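Restriction endonuclease Hpy99I (Helicobacter pylori, PDB 3GOX) is a type II restriction endonuclease of the beta-beta-alpha-Me class that binds its pseudopalindromic target DNA and cuts it, probably with the help of a metal ion. Local coordinates at residues 43-48 with 54-59. Numbering follows the deposited sequence.
Sequences AMVLFI and KRVDFS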
loop_
_atom_site.group_PDB
_atom_site.type_symbol
_atom_site.label_atom_id
_atom_site.label_comp_id
_atom_site.label_asym_id
_atom_site.label_seq_id
_atom_site.Cartn_x
_atom_site.Cartn_y
_atom_site.Cartn_z
ATOM N N ALA A 43 -13.724 26.983 26.091
ATOM C CA ALA A 43 -12.650 26.730 25.153
ATOM C C ALA A 43 -13.237 26.776 23.759
ATOM O O ALA A 43 -14.408 26.418 23.554
ATOM C CB ALA A 43 -12.041 25.367 25.423
ATOM N N MET A 44 -12.418 27.210 22.812
ATOM C CA MET A 44 -12.694 27.008 21.391
ATOM C C MET A 44 -12.056 25.683 21.020
ATOM O O MET A 44 -10.841 25.534 21.152
ATOM C CB MET A 44 -12.105 28.124 20.548
ATOM C CG MET A 44 -12.700 29.486 20.843
ATOM S SD MET A 44 -14.494 29.562 20.528
ATOM C CE MET A 44 -14.620 29.031 18.824
ATOM N N VAL A 45 -12.881 24.716 20.610
ATOM C CA VAL A 45 -12.426 23.352 20.352
ATOM C C VAL A 45 -12.588 23.047 18.865
ATOM O O VAL A 45 -13.653 23.278 18.304
ATOM C CB VAL A 45 -13.281 22.337 21.132
ATOM C CG1 VAL A 45 -12.793 20.911 20.875
ATOM C CG2 VAL A 45 -13.286 22.627 22.614
ATOM N N LEU A 46 -11.537 22.542 18.235
ATOM C CA LEU A 46 -11.658 21.995 16.861
ATOM C C LEU A 46 -11.983 20.529 16.982
ATOM O O LEU A 46 -11.123 19.717 17.378
ATOM C CB LEU A 46 -10.365 22.169 16.056
ATOM C CG LEU A 46 -10.393 21.548 14.660
ATOM C CD1 LEU A 46 -11.487 22.176 13.818
ATOM C CD2 LEU A 46 -9.047 21.726 13.982
ATOM N N PHE A 47 -13.220 20.195 16.628
ATOM C CA PHE A 47 -13.626 18.797 16.544
ATOM C C PHE A 47 -13.168 18.250 15.200
ATOM O O PHE A 47 -13.564 18.726 14.144
ATOM C CB PHE A 47 -15.120 18.669 16.798
ATOM C CG PHE A 47 -15.473 18.858 18.228
ATOM C CD1 PHE A 47 -15.194 17.857 19.134
ATOM C CD2 PHE A 47 -16.040 20.040 18.685
ATOM C CE1 PHE A 47 -15.494 18.013 20.473
ATOM C CE2 PHE A 47 -16.344 20.206 20.023
ATOM C CZ PHE A 47 -16.064 19.197 20.926
ATOM N N ILE A 48 -12.278 17.267 15.268
ATOM C CA ILE A 48 -11.428 16.917 14.134
ATOM C C ILE A 48 -12.191 16.181 13.025
ATOM O O ILE A 48 -11.969 16.453 11.839
ATOM C CB ILE A 48 -10.206 16.090 14.588
ATOM C CG1 ILE A 48 -9.366 16.924 15.562
ATOM C CG2 ILE A 48 -9.378 15.606 13.383
ATOM C CD1 ILE A 48 -8.436 16.101 16.423
ATOM N N LYS A 54 -15.879 25.027 17.679
ATOM C CA LYS A 54 -17.026 25.395 18.501
ATOM C C LYS A 54 -16.585 25.937 19.845
ATOM O O LYS A 54 -15.592 25.475 20.407
ATOM C CB LYS A 54 -17.898 24.168 18.754
ATOM C CG LYS A 54 -18.713 23.734 17.538
ATOM C CD LYS A 54 -19.506 22.479 17.815
ATOM C CE LYS A 54 -20.703 22.748 18.708
ATOM N NZ LYS A 54 -21.833 23.441 18.017
ATOM N N ARG A 55 -17.349 26.899 20.362
ATOM C CA ARG A 55 -17.189 27.366 21.740
ATOM C C ARG A 55 -17.905 26.417 22.700
ATOM O O ARG A 55 -19.118 26.199 22.569
ATOM C CB ARG A 55 -17.743 28.786 21.930
ATOM C CG ARG A 55 -17.447 29.314 23.313
ATOM C CD ARG A 55 -17.702 30.797 23.455
ATOM N NE ARG A 55 -16.751 31.637 22.715
ATOM C CZ ARG A 55 -15.443 31.757 22.980
ATOM N NH1 ARG A 55 -14.858 31.067 23.959
ATOM N NH2 ARG A 55 -14.701 32.572 22.235
ATOM N N VAL A 56 -17.168 25.878 23.672
ATOM C CA VAL A 56 -17.697 24.846 24.567
ATOM C C VAL A 56 -17.327 25.149 26.017
ATOM O O VAL A 56 -16.174 25.428 26.318
ATOM C CB VAL A 56 -17.158 23.432 24.206
ATOM C CG1 VAL A 56 -17.868 22.385 25.061
ATOM C CG2 VAL A 56 -17.347 23.126 22.692
ATOM N N ASP A 57 -18.298 25.093 26.917
ATOM C CA ASP A 57 -17.996 25.199 28.342
ATOM C C ASP A 57 -17.129 24.034 28.830
ATOM O O ASP A 57 -17.320 22.891 28.406
ATOM C CB ASP A 57 -19.293 25.256 29.171
ATOM C CG ASP A 57 -19.766 26.660 29.388
ATOM O OD1 ASP A 57 -20.285 27.261 28.424
ATOM O OD2 ASP A 57 -19.601 27.178 30.525
ATOM N N PHE A 58 -16.199 24.308 29.746
ATOM C CA PHE A 58 -15.298 23.266 30.258
ATOM C C PHE A 58 -16.071 22.069 30.810
ATOM O O PHE A 58 -15.615 20.929 30.703
ATOM C CB PHE A 58 -14.383 23.800 31.373
ATOM C CG PHE A 58 -13.169 24.580 30.899
ATOM C CD1 PHE A 58 -13.071 25.098 29.624
ATOM C CD2 PHE A 58 -12.132 24.831 31.796
ATOM C CE1 PHE A 58 -11.941 25.846 29.245
ATOM C CE2 PHE A 58 -11.007 25.568 31.419
ATOM C CZ PHE A 58 -10.920 26.078 30.148
ATOM N N SER A 59 -17.243 22.322 31.394
ATOM C CA SER A 59 -18.044 21.251 31.999
ATOM C C SER A 59 -18.548 20.217 30.999
ATOM O O SER A 59 -18.899 19.102 31.399
ATOM C CB SER A 59 -19.225 21.833 32.772
ATOM O OG SER A 59 -20.140 22.484 31.913
#
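Residues 43-47 and 54-57 pair as the two arms of an antiparallel beta hairpin in the N-terminal domain, which belongs to the SH3 clan. Four backbone hydrogen bonds join them. Ala-43 and Val-56 exchange two, Ala-43 N to Val-56 O at 2.9 Å and Val-56 N to Ala-43 O at 2.8 Å; Val-45 and Lys-54 exchange the other two, with Val-45 N to Lys-54 O nearly straight. Met-44 and Arg-55 form the non-hydrogen-bonded pair between them, their CA atoms 4.5 Å apart. The strand axes run at 124° to each other, far from strictly antiparallel, as expected in a strongly twisted sheet. On its other edge, strand 42-47 is bonded to strand 32-39.

The two sheet faces differ in character. On one, Ala-43, Val-45 and Val-56 join the buried interior, where Leu-61 of strand 61-63 packs against both valines. Val-56 CG2 touches Val-45 CG2 and also reaches the edge of the Phe-47 ring, at CE2, each at 4.1 Å. Phe-47 carries Val-45 CG1 over one ring face, offset toward the rim. Beyond the end of the strand, in the 3-10 turn, Phe-58 swings its ring back so that CE1 lies 3.9 Å from Ala-43 CB.

The Met-44 and Arg-55 side chains occupy the opposite, more exposed face. Bends at chi2 (-61°) and chi3 (-55°) fold the methionine toward the partner strand, bringing CE alongside the backbone between Lys-54 and Arg-55. The arginine bends at chi3 and lays its guanidinium across the thioether; NH1 is anchored by a hydrogen bond to Asn-39 OD1. Met-44 SD thus sits over the centre of one guanidinium face, 3.4 Å from Arg-55 CZ.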